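Local coordinates for protein 5-formaminoimidazole-4-carboxamide-1-(beta)-D-ribofuranosyl 5'-monophosphate synthetase (Methanocaldococcus jannaschii, PDB 2R7N) that catalyses the ATP- and formate-dependent formylation of AICAR to FAICAR in purine biosynthesis, without using folates, at residues A[113-118]-A[286-291]; A[117-122]-A[312-317]; A[74-79]-A[107-112]. All coordinates share one frame; numbering follows the deposited sequence.

Contact 1 (A[113-118]-A[286-291]); sequences FGNRRI and VPPGMI
N115 reaches into the turn made by 286-291 and is the main polar link of this contact. Its CB lies 3.0 Å from G289 O and also packs on CG1 of I291. CG of N115 lies 3.3 Å from G289 O and 3.8 Å from P288 CD. With CG anti to the backbone N (chi1 174°), the amide points into the turn. At the tip, N115 ND2 donates to G289 O at 2.7 Å. That bond lies close to the amide plane of N115, with an N-H...O angle of 151°. A second, weak and bent bond runs from N115 ND2 to V286 O at 2.8 Å. One NH2 group therefore ties two carbonyls of the turn together across the cis peptide between P287 and P288. OD1 looks back to its own segment, where I118 N makes a weak bond to it.

Apolar pairs add to the contact. CG1 of I118 meets CB of V286 at 3.8 Å, and the two side chains cross at about a right angle. CG2 of I118 touches CE of M290, a chain bent at chi2 and chi3 that returns its methyl toward 113-118. CB of R117 rests on CG1 of V286. The R117 guanidinium turns away to a salt bridge with E105. At the other end, CG2 of I291 packs against CA of G114 at 3.6 Å.

V286 is the first non-helical residue after helix 268-285. The contact joins the linker before helix 120-123 to the cis-proline turn that leads from helix 268-285 into strand 292-300 of the ATP-grasp part of the chain.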
loop_
_atom_site.group_PDB
_atom_site.type_symbol
_atom_site.label_atom_id
_atom_site.label_comp_id
_atom_site.label_asym_id
_atom_site.label_seq_id
_atom_site.Cartn_x
_atom_site.Cartn_y
_atom_site.Cartn_z
ATOM N N PHE A 113 3.799 -26.145 14.302
ATOM C CA PHE A 113 2.513 -25.677 13.833
ATOM C C PHE A 113 1.796 -26.792 13.080
ATOM O O PHE A 113 2.383 -27.445 12.214
ATOM C CB PHE A 113 2.691 -24.446 12.947
ATOM C CG PHE A 113 1.411 -23.935 12.359
ATOM C CD1 PHE A 113 0.553 -23.148 13.111
ATOM C CD2 PHE A 113 1.066 -24.236 11.056
ATOM C CE1 PHE A 113 -0.627 -22.674 12.568
ATOM C CE2 PHE A 113 -0.113 -23.765 10.513
ATOM C CZ PHE A 113 -0.957 -22.978 11.267
ATOM N N GLY A 114 0.529 -27.007 13.421
ATOM C CA GLY A 114 -0.272 -28.050 12.798
ATOM C C GLY A 114 -0.348 -29.336 13.609
ATOM O O GLY A 114 0.312 -29.476 14.643
ATOM N N ASN A 115 -1.160 -30.271 13.118
ATOM C CA ASN A 115 -1.376 -31.572 13.751
ATOM C C ASN A 115 -0.275 -32.587 13.427
ATOM O O ASN A 115 -0.243 -33.165 12.346
ATOM C CB ASN A 115 -2.748 -32.112 13.338
ATOM C CG ASN A 115 -3.005 -33.519 13.839
ATOM O OD1 ASN A 115 -2.135 -34.145 14.445
ATOM N ND2 ASN A 115 -4.215 -34.028 13.586
ATOM N N ARG A 116 0.623 -32.794 14.383
ATOM C CA ARG A 116 1.773 -33.688 14.233
ATOM C C ARG A 116 1.404 -35.071 13.695
ATOM O O ARG A 116 1.985 -35.538 12.720
ATOM C CB ARG A 116 2.453 -33.859 15.591
ATOM C CG ARG A 116 3.944 -33.994 15.526
ATOM C CD ARG A 116 4.511 -34.093 16.920
ATOM N NE ARG A 116 5.928 -33.741 16.965
ATOM C CZ ARG A 116 6.401 -32.618 17.491
ATOM N NH1 ARG A 116 5.568 -31.727 18.022
ATOM N NH2 ARG A 116 7.711 -32.386 17.484
ATOM N N ARG A 117 0.446 -35.715 14.355
ATOM C CA ARG A 117 0.022 -37.072 14.028
ATOM C C ARG A 117 -0.335 -37.231 12.547
ATOM O O ARG A 117 -0.074 -38.270 11.939
ATOM C CB ARG A 117 -1.196 -37.461 14.875
ATOM C CG ARG A 117 -1.065 -37.231 16.378
ATOM C CD ARG A 117 -0.175 -38.273 17.061
ATOM N NE ARG A 117 1.234 -37.891 17.027
ATOM C CZ ARG A 117 2.230 -38.630 17.509
ATOM N NH1 ARG A 117 1.983 -39.808 18.074
ATOM N NH2 ARG A 117 3.478 -38.187 17.422
ATOM N N ILE A 118 -0.937 -36.191 11.983
ATOM C CA ILE A 118 -1.531 -36.252 10.662
ATOM C C ILE A 118 -0.460 -36.280 9.574
ATOM O O ILE A 118 -0.761 -36.529 8.417
ATOM C CB ILE A 118 -2.530 -35.078 10.447
ATOM C CG1 ILE A 118 -3.862 -35.573 9.870
ATOM C CG2 ILE A 118 -1.915 -33.950 9.620
ATOM C CD1 ILE A 118 -3.726 -36.307 8.576
ATOM N N VAL A 286 -7.925 -38.549 12.725
ATOM C CA VAL A 286 -6.668 -38.106 13.336
ATOM C C VAL A 286 -6.839 -36.770 14.057
ATOM O O VAL A 286 -6.390 -35.742 13.557
ATOM C CB VAL A 286 -5.553 -37.938 12.285
ATOM C CG1 VAL A 286 -4.210 -38.347 12.865
ATOM C CG2 VAL A 286 -5.863 -38.740 11.036
ATOM N N PRO A 287 -7.465 -36.786 15.250
ATOM C CA PRO A 287 -7.770 -35.546 15.966
ATOM C C PRO A 287 -6.498 -34.824 16.425
ATOM O O PRO A 287 -5.523 -35.479 16.821
ATOM C CB PRO A 287 -8.590 -36.028 17.170
ATOM C CG PRO A 287 -9.020 -37.431 16.824
ATOM C CD PRO A 287 -7.900 -37.972 16.007
ATOM N N PRO A 288 -6.497 -33.478 16.381
ATOM C CA PRO A 288 -7.597 -32.576 16.028
ATOM C C PRO A 288 -7.961 -32.513 14.546
ATOM O O PRO A 288 -8.943 -31.863 14.182
ATOM C CB PRO A 288 -7.086 -31.208 16.488
ATOM C CG PRO A 288 -5.611 -31.318 16.400
ATOM C CD PRO A 288 -5.280 -32.737 16.758
ATOM N N GLY A 289 -7.184 -33.173 13.697
ATOM C CA GLY A 289 -7.500 -33.212 12.275
ATOM C C GLY A 289 -6.508 -32.430 11.441
ATOM O O GLY A 289 -5.320 -32.333 11.788
ATOM N N MET A 290 -6.993 -31.877 10.333
ATOM C CA MET A 290 -6.154 -31.043 9.469
ATOM C C MET A 290 -5.999 -29.656 10.071
ATOM O O MET A 290 -6.974 -28.933 10.227
ATOM C CB MET A 290 -6.743 -30.948 8.057
ATOM C CG MET A 290 -6.391 -32.122 7.159
ATOM S SD MET A 290 -4.759 -31.950 6.392
ATOM C CE MET A 290 -3.768 -31.263 7.721
ATOM N N ILE A 291 -4.775 -29.296 10.432
ATOM C CA ILE A 291 -4.532 -27.994 11.031
ATOM C C ILE A 291 -3.662 -27.143 10.126
ATOM O O ILE A 291 -2.504 -27.475 9.874
ATOM C CB ILE A 291 -3.871 -28.097 12.421
ATOM C CG1 ILE A 291 -4.750 -28.901 13.389
ATOM C CG2 ILE A 291 -3.602 -26.709 12.980
ATOM C CD1 ILE A 291 -6.162 -28.377 13.541
#

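Contact 2 (A[117-122]-A[312-317]); sequences RILRWE and SARVDG. With FAI (5-(formylamino)-1-(5-O-phosphono-beta-D-ribofuranosyl)-1H-imidazole-4-carboxamide), chain E.
E122 makes the polar contacts between the two segments through OE2. A313 N donates to E122 OE2 in a nearly straight bond (169°). It is modelled very short, at 2.4 Å. A second, weak bond comes to the same oxygen from R314 N. The carboxylate thus receives two successive backbone N-H groups just after strand 306-312.

The charged pair is E122 with R314. E122 OE2 lies 3.5 Å from R314 NE, but well out of the guanidinium plane. No N-H of the guanidinium points at this oxygen, so the pair is held by charge; the two planes are 68° apart. CG of R314 sits between its backbone N and carbonyl carbon (chi1 32°), which lays the chain against the carboxylate.

This loop leaves the edge strand of the five-stranded antiparallel sheet of the ATP-grasp fold and forms part of the FAICAR site. At the guanidinium edge, R314 NH2 donates to FAI O6, the formyl oxygen, at 2.9 Å. G317 N gives a second bond to FAI O6, at 3.2 Å. R314 NH2 also binds V315 O near the guanidinium plane, which helps fix the rotation of the group. S312 OG donates to the anti lone pair of D316 OD1, and D316 has a salt bridge to R228. FAI is also hydrogen-bonded by H27, N258, and R264 and S266 of the second subunit.

Apolar packing is modest. CB of A313 meets CG2 of I118 at 3.6 Å. CD2 of L119 approaches CB of R314.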
loop_
_atom_site.group_PDB
_atom_site.type_symbol
_atom_site.label_atom_id
_atom_site.label_comp_id
_atom_site.label_asym_id
_atom_site.label_seq_id
_atom_site.Cartn_x
_atom_site.Cartn_y
_atom_site.Cartn_z
ATOM N N ARG A 117 0.446 -35.715 14.355
ATOM C CA ARG A 117 0.022 -37.072 14.028
ATOM C C ARG A 117 -0.335 -37.231 12.547
ATOM O O ARG A 117 -0.074 -38.270 11.939
ATOM C CB ARG A 117 -1.196 -37.461 14.875
ATOM C CG ARG A 117 -1.065 -37.231 16.378
ATOM C CD ARG A 117 -0.175 -38.273 17.061
ATOM N NE ARG A 117 1.234 -37.891 17.027
ATOM C CZ ARG A 117 2.230 -38.630 17.509
ATOM N NH1 ARG A 117 1.983 -39.808 18.074
ATOM N NH2 ARG A 117 3.478 -38.187 17.422
ATOM N N ILE A 118 -0.937 -36.191 11.983
ATOM C CA ILE A 118 -1.531 -36.252 10.662
ATOM C C ILE A 118 -0.460 -36.280 9.574
ATOM O O ILE A 118 -0.761 -36.529 8.417
ATOM C CB ILE A 118 -2.530 -35.078 10.447
ATOM C CG1 ILE A 118 -3.862 -35.573 9.870
ATOM C CG2 ILE A 118 -1.915 -33.950 9.620
ATOM C CD1 ILE A 118 -3.726 -36.307 8.576
ATOM N N LEU A 119 0.794 -36.053 9.949
ATOM C CA LEU A 119 1.879 -36.078 8.978
ATOM C C LEU A 119 2.140 -37.482 8.437
ATOM O O LEU A 119 2.687 -37.639 7.339
ATOM C CB LEU A 119 3.168 -35.510 9.576
ATOM C CG LEU A 119 3.200 -34.024 9.929
ATOM C CD1 LEU A 119 4.626 -33.614 10.310
ATOM C CD2 LEU A 119 2.666 -33.182 8.780
ATOM N N ARG A 120 1.773 -38.496 9.219
ATOM C CA ARG A 120 1.905 -39.875 8.773
ATOM C C ARG A 120 0.834 -40.223 7.751
ATOM O O ARG A 120 1.123 -40.819 6.719
ATOM C CB ARG A 120 1.844 -40.847 9.948
ATOM C CG ARG A 120 3.187 -41.095 10.582
ATOM C CD ARG A 120 3.249 -42.468 11.213
ATOM N NE ARG A 120 4.360 -42.561 12.155
ATOM C CZ ARG A 120 5.618 -42.795 11.801
ATOM N NH1 ARG A 120 6.566 -42.858 12.730
ATOM N NH2 ARG A 120 5.932 -42.965 10.523
ATOM N N TRP A 121 -0.403 -39.845 8.042
ATOM C CA TRP A 121 -1.506 -40.105 7.134
ATOM C C TRP A 121 -1.277 -39.538 5.740
ATOM O O TRP A 121 -2.152 -39.621 4.876
ATOM C CB TRP A 121 -2.800 -39.556 7.708
ATOM C CG TRP A 121 -3.393 -40.421 8.756
ATOM C CD1 TRP A 121 -2.887 -40.678 9.997
ATOM C CD2 TRP A 121 -4.622 -41.146 8.662
ATOM N NE1 TRP A 121 -3.727 -41.526 10.682
ATOM C CE2 TRP A 121 -4.798 -41.827 9.882
ATOM C CE3 TRP A 121 -5.589 -41.288 7.660
ATOM C CZ2 TRP A 121 -5.906 -42.633 10.128
ATOM C CZ3 TRP A 121 -6.686 -42.084 7.902
ATOM C CH2 TRP A 121 -6.838 -42.749 9.127
ATOM N N GLU A 122 -0.101 -38.965 5.524
ATOM C CA GLU A 122 0.259 -38.425 4.223
ATOM C C GLU A 122 1.475 -39.156 3.673
ATOM O O GLU A 122 1.648 -39.283 2.465
ATOM C CB GLU A 122 0.514 -36.921 4.333
ATOM C CG GLU A 122 1.768 -36.422 3.640
ATOM C CD GLU A 122 2.170 -35.042 4.131
ATOM O OE1 GLU A 122 3.078 -34.950 4.988
ATOM O OE2 GLU A 122 1.560 -34.052 3.678
ATOM N N SER A 312 -1.321 -33.463 0.445
ATOM C CA SER A 312 -0.346 -33.088 1.456
ATOM C C SER A 312 -1.117 -32.641 2.687
ATOM O O SER A 312 -2.184 -32.037 2.566
ATOM C CB SER A 312 0.552 -31.960 0.953
ATOM O OG SER A 312 1.004 -32.212 -0.372
ATOM N N ALA A 313 -0.591 -32.968 3.864
ATOM C CA ALA A 313 -1.241 -32.634 5.130
ATOM C C ALA A 313 -0.502 -31.475 5.786
ATOM O O ALA A 313 -0.961 -30.896 6.772
ATOM C CB ALA A 313 -1.265 -33.847 6.048
ATOM N N ARG A 314 0.660 -31.158 5.224
ATOM C CA ARG A 314 1.406 -29.964 5.584
ATOM C C ARG A 314 1.300 -28.963 4.431
ATOM O O ARG A 314 0.391 -29.064 3.603
ATOM C CB ARG A 314 2.862 -30.323 5.897
ATOM C CG ARG A 314 3.414 -31.502 5.103
ATOM C CD ARG A 314 3.740 -31.126 3.666
ATOM N NE ARG A 314 4.484 -32.177 2.975
ATOM C CZ ARG A 314 4.914 -32.092 1.717
ATOM N NH1 ARG A 314 5.584 -33.102 1.172
ATOM N NH2 ARG A 314 4.682 -31.000 1.001
ATOM N N VAL A 315 2.200 -27.990 4.370
ATOM C CA VAL A 315 2.156 -27.040 3.266
ATOM C C VAL A 315 2.787 -27.682 2.041
ATOM O O VAL A 315 3.811 -28.357 2.143
ATOM C CB VAL A 315 2.845 -25.689 3.599
ATOM C CG1 VAL A 315 4.341 -25.868 3.801
ATOM C CG2 VAL A 315 2.562 -24.652 2.506
ATOM N N ASP A 316 2.164 -27.471 0.886
ATOM C CA ASP A 316 2.638 -28.064 -0.350
ATOM C C ASP A 316 3.494 -27.089 -1.168
ATOM O O ASP A 316 3.270 -25.876 -1.146
ATOM C CB ASP A 316 1.453 -28.571 -1.174
ATOM C CG ASP A 316 1.889 -29.223 -2.467
ATOM O OD1 ASP A 316 1.969 -30.472 -2.500
ATOM O OD2 ASP A 316 2.182 -28.484 -3.434
ATOM N N GLY A 317 4.464 -27.633 -1.897
ATOM C CA GLY A 317 5.419 -26.831 -2.666
ATOM C C GLY A 317 4.794 -25.868 -3.656
ATOM O O GLY A 317 5.379 -24.846 -3.985
HETATM O OP2 FAI E . 12.980 -29.994 -2.630
HETATM P P FAI E . 12.808 -31.358 -1.770
HETATM O OP1 FAI E . 13.671 -31.122 -0.432
HETATM O OP3 FAI E . 13.297 -32.559 -2.495
HETATM O O3 FAI E . 11.275 -31.465 -1.360
HETATM C C4 FAI E . 10.888 -32.544 -0.505
HETATM C C FAI E . 9.509 -33.080 -0.911
HETATM O O FAI E . 8.809 -31.925 -1.366
HETATM C C3 FAI E . 9.560 -34.065 -2.096
HETATM O "O3'" FAI E . 9.024 -35.320 -1.654
HETATM C C2 FAI E . 8.644 -33.454 -3.161
HETATM O "O2'" FAI E . 7.634 -34.396 -3.551
HETATM C C1 FAI E . 7.954 -32.299 -2.443
HETATM N N FAI E . 8.000 -31.084 -3.269
HETATM C C5 FAI E . 9.079 -30.305 -3.405
HETATM N N1 FAI E . 8.786 -29.277 -4.204
HETATM C C3A FAI E . 7.518 -29.408 -4.574
HETATM C C6 FAI E . 6.839 -28.412 -5.501
HETATM O O5 FAI E . 7.458 -27.395 -5.820
HETATM N N2 FAI E . 5.603 -28.720 -5.920
HETATM C C7A FAI E . 7.011 -30.551 -3.988
HETATM N N3 FAI E . 5.764 -31.028 -4.084
HETATM C C8 FAI E . 4.949 -31.073 -3.003
HETATM O O6 FAI E . 5.209 -30.717 -1.837
#

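Contact 3 (A[74-79]-A[107-112]); sequences KNEEIQ and SFLVPM
The carboxamide of Q79 and the ring of F108 are the flat groups here, with planes 36° apart. CD of the Q79 amide comes obliquely to CD2 of the F108 ring at 3.9 Å. One ring face carries CG2 of V110, 3.8 Å above the plane and offset toward the rim. F95 meets F108 as an edge-to-face pair. S107 O and K74 O both lie near the amide plane of Q79, at NE2.

The contact belongs to the N-terminal part of the chain, which has a four-stranded parallel sheet flanked by helices and falls in a family of the Rossmann-like NADP clan. It joins the first turn of helix 76-84 to the loop that follows helix 101-107.

Q79 is extended beyond CG, with CG beside the backbone N (chi1 -50°), and this carries the amide across to the loop. Its NE2 donates to S107 O at 2.8 Å, with an N-H...O angle of 155°. Q79 NE2 also donates to K74 O at 2.7 Å, tying the helix start to the residues before it. These two bonds to carbonyls set which end of the amide is nitrogen. OE1 of Q79 accepts from L109 N at 2.4 Å, a very short distance in the model but consistent with that orientation. Q79 OE1 thus takes the N-H of the central residue, L109, of an inverse gamma turn.

Apolar packing lies lower on the Q79 side chain, where CG2 of V110 is 3.8 Å from CB of Q79. The E76 carboxylate has a salt bridge to R83 through OE1, while its OE2 lies 3.8 Å from CD1 of L109.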
loop_
_atom_site.group_PDB
_atom_site.type_symbol
_atom_site.label_atom_id
_atom_site.label_comp_id
_atom_site.label_asym_id
_atom_site.label_seq_id
_atom_site.Cartn_x
_atom_site.Cartn_y
_atom_site.Cartn_z
ATOM N N LYS A 74 17.533 -33.460 13.620
ATOM C CA LYS A 74 16.924 -34.333 14.617
ATOM C C LYS A 74 17.686 -34.230 15.935
ATOM O O LYS A 74 17.116 -34.436 17.006
ATOM C CB LYS A 74 16.910 -35.782 14.125
ATOM C CG LYS A 74 18.193 -36.213 13.434
ATOM C CD LYS A 74 18.212 -37.712 13.185
ATOM C CE LYS A 74 19.196 -38.075 12.082
ATOM N NZ LYS A 74 20.562 -37.547 12.351
ATOM N N ASN A 75 18.973 -33.899 15.834
ATOM C CA ASN A 75 19.863 -33.775 16.987
ATOM C C ASN A 75 19.261 -32.959 18.113
ATOM O O ASN A 75 18.537 -31.996 17.871
ATOM C CB ASN A 75 21.188 -33.127 16.572
ATOM C CG ASN A 75 21.959 -33.957 15.561
ATOM O OD1 ASN A 75 21.529 -35.041 15.166
ATOM N ND2 ASN A 75 23.106 -33.445 15.131
ATOM N N GLU A 76 19.576 -33.338 19.346
ATOM C CA GLU A 76 19.153 -32.558 20.503
ATOM C C GLU A 76 19.766 -31.165 20.492
ATOM O O GLU A 76 19.148 -30.210 20.952
ATOM C CB GLU A 76 19.486 -33.279 21.810
ATOM C CG GLU A 76 18.269 -33.887 22.481
ATOM C CD GLU A 76 17.392 -32.836 23.144
ATOM O OE1 GLU A 76 17.951 -31.942 23.816
ATOM O OE2 GLU A 76 16.151 -32.908 22.997
ATOM N N GLU A 77 20.976 -31.050 19.955
ATOM C CA GLU A 77 21.637 -29.759 19.873
ATOM C C GLU A 77 20.757 -28.743 19.151
ATOM O O GLU A 77 20.594 -27.613 19.615
ATOM C CB GLU A 77 22.983 -29.880 19.160
ATOM C CG GLU A 77 23.701 -28.547 19.008
ATOM C CD GLU A 77 24.929 -28.626 18.123
ATOM O OE1 GLU A 77 25.169 -29.697 17.522
ATOM O OE2 GLU A 77 25.652 -27.610 18.028
ATOM N N ILE A 78 20.191 -29.158 18.020
ATOM C CA ILE A 78 19.360 -28.287 17.196
ATOM C C ILE A 78 18.006 -28.026 17.848
ATOM O O ILE A 78 17.500 -26.903 17.814
ATOM C CB ILE A 78 19.165 -28.862 15.783
ATOM C CG1 ILE A 78 20.417 -28.636 14.935
ATOM C CG2 ILE A 78 17.970 -28.224 15.095
ATOM C CD1 ILE A 78 21.576 -29.528 15.290
ATOM N N GLN A 79 17.426 -29.057 18.452
ATOM C CA GLN A 79 16.167 -28.893 19.159
ATOM C C GLN A 79 16.304 -27.860 20.288
ATOM O O GLN A 79 15.382 -27.083 20.546
ATOM C CB GLN A 79 15.688 -30.230 19.730
ATOM C CG GLN A 79 15.676 -31.381 18.735
ATOM C CD GLN A 79 14.788 -32.540 19.172
ATOM O OE1 GLN A 79 13.773 -32.347 19.847
ATOM N NE2 GLN A 79 15.162 -33.753 18.773
ATOM N N SER A 107 10.532 -37.927 18.548
ATOM C CA SER A 107 11.871 -37.529 18.960
ATOM C C SER A 107 12.106 -36.008 18.861
ATOM O O SER A 107 13.028 -35.476 19.479
ATOM C CB SER A 107 12.905 -38.301 18.135
ATOM O OG SER A 107 14.216 -37.790 18.299
ATOM N N PHE A 108 11.265 -35.308 18.101
ATOM C CA PHE A 108 11.469 -33.871 17.839
ATOM C C PHE A 108 10.733 -32.980 18.837
ATOM O O PHE A 108 9.576 -32.626 18.623
ATOM C CB PHE A 108 11.033 -33.519 16.419
ATOM C CG PHE A 108 11.563 -32.208 15.936
ATOM C CD1 PHE A 108 10.703 -31.151 15.670
ATOM C CD2 PHE A 108 12.922 -32.024 15.747
ATOM C CE1 PHE A 108 11.190 -29.932 15.221
ATOM C CE2 PHE A 108 13.411 -30.809 15.301
ATOM C CZ PHE A 108 12.540 -29.763 15.036
ATOM N N LEU A 109 11.421 -32.606 19.913
ATOM C CA LEU A 109 10.793 -31.904 21.034
ATOM C C LEU A 109 10.784 -30.387 20.861
ATOM O O LEU A 109 11.284 -29.649 21.708
ATOM C CB LEU A 109 11.490 -32.280 22.344
ATOM C CG LEU A 109 11.370 -33.742 22.769
ATOM C CD1 LEU A 109 12.576 -34.157 23.606
ATOM C CD2 LEU A 109 10.061 -33.976 23.514
ATOM N N VAL A 110 10.214 -29.930 19.753
ATOM C CA VAL A 110 10.081 -28.511 19.483
ATOM C C VAL A 110 8.642 -28.280 19.068
ATOM O O VAL A 110 8.085 -29.079 18.322
ATOM C CB VAL A 110 11.034 -28.061 18.366
ATOM C CG1 VAL A 110 11.026 -26.542 18.236
ATOM C CG2 VAL A 110 12.455 -28.571 18.634
ATOM N N PRO A 111 8.013 -27.211 19.576
ATOM C CA PRO A 111 6.617 -26.998 19.221
ATOM C C PRO A 111 6.494 -26.841 17.713
ATOM O O PRO A 111 7.403 -26.320 17.066
ATOM C CB PRO A 111 6.261 -25.694 19.943
ATOM C CG PRO A 111 7.262 -25.581 21.039
ATOM C CD PRO A 111 8.517 -26.168 20.485
ATOM N N MET A 112 5.381 -27.306 17.161
ATOM C CA MET A 112 5.257 -27.422 15.720
ATOM C C MET A 112 3.876 -26.997 15.314
ATOM O O MET A 112 2.890 -27.426 15.909
ATOM C CB MET A 112 5.479 -28.866 15.288
ATOM C CG MET A 112 6.373 -29.012 14.073
ATOM S SD MET A 112 6.436 -30.715 13.484
ATOM C CE MET A 112 4.697 -30.966 13.086
#

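In the fold
Contact 3 closes first along the chain, within the N-terminal Rossmann-like part. Contacts 1 and 2 follow, both spanning to the ATP-grasp part and sharing R117 and I118. Their centres are about 9 Å apart, while the centre of contact 3 lies about 18 Å and 19 Å from those of contacts 1 and 2. The chain from 107 to 122 links all three, running from the end of helix 101-107 into helix 120-123. CE of M290 packs on A313 between contacts 1 and 2, and L119 packs on M112 between contacts 2 and 3. Contact 2 alone touches bound FAICAR. The connecting segment thus joins the parallel-sheet region to the ATP-grasp sheet, where the loop after strand 306-312 binds the product.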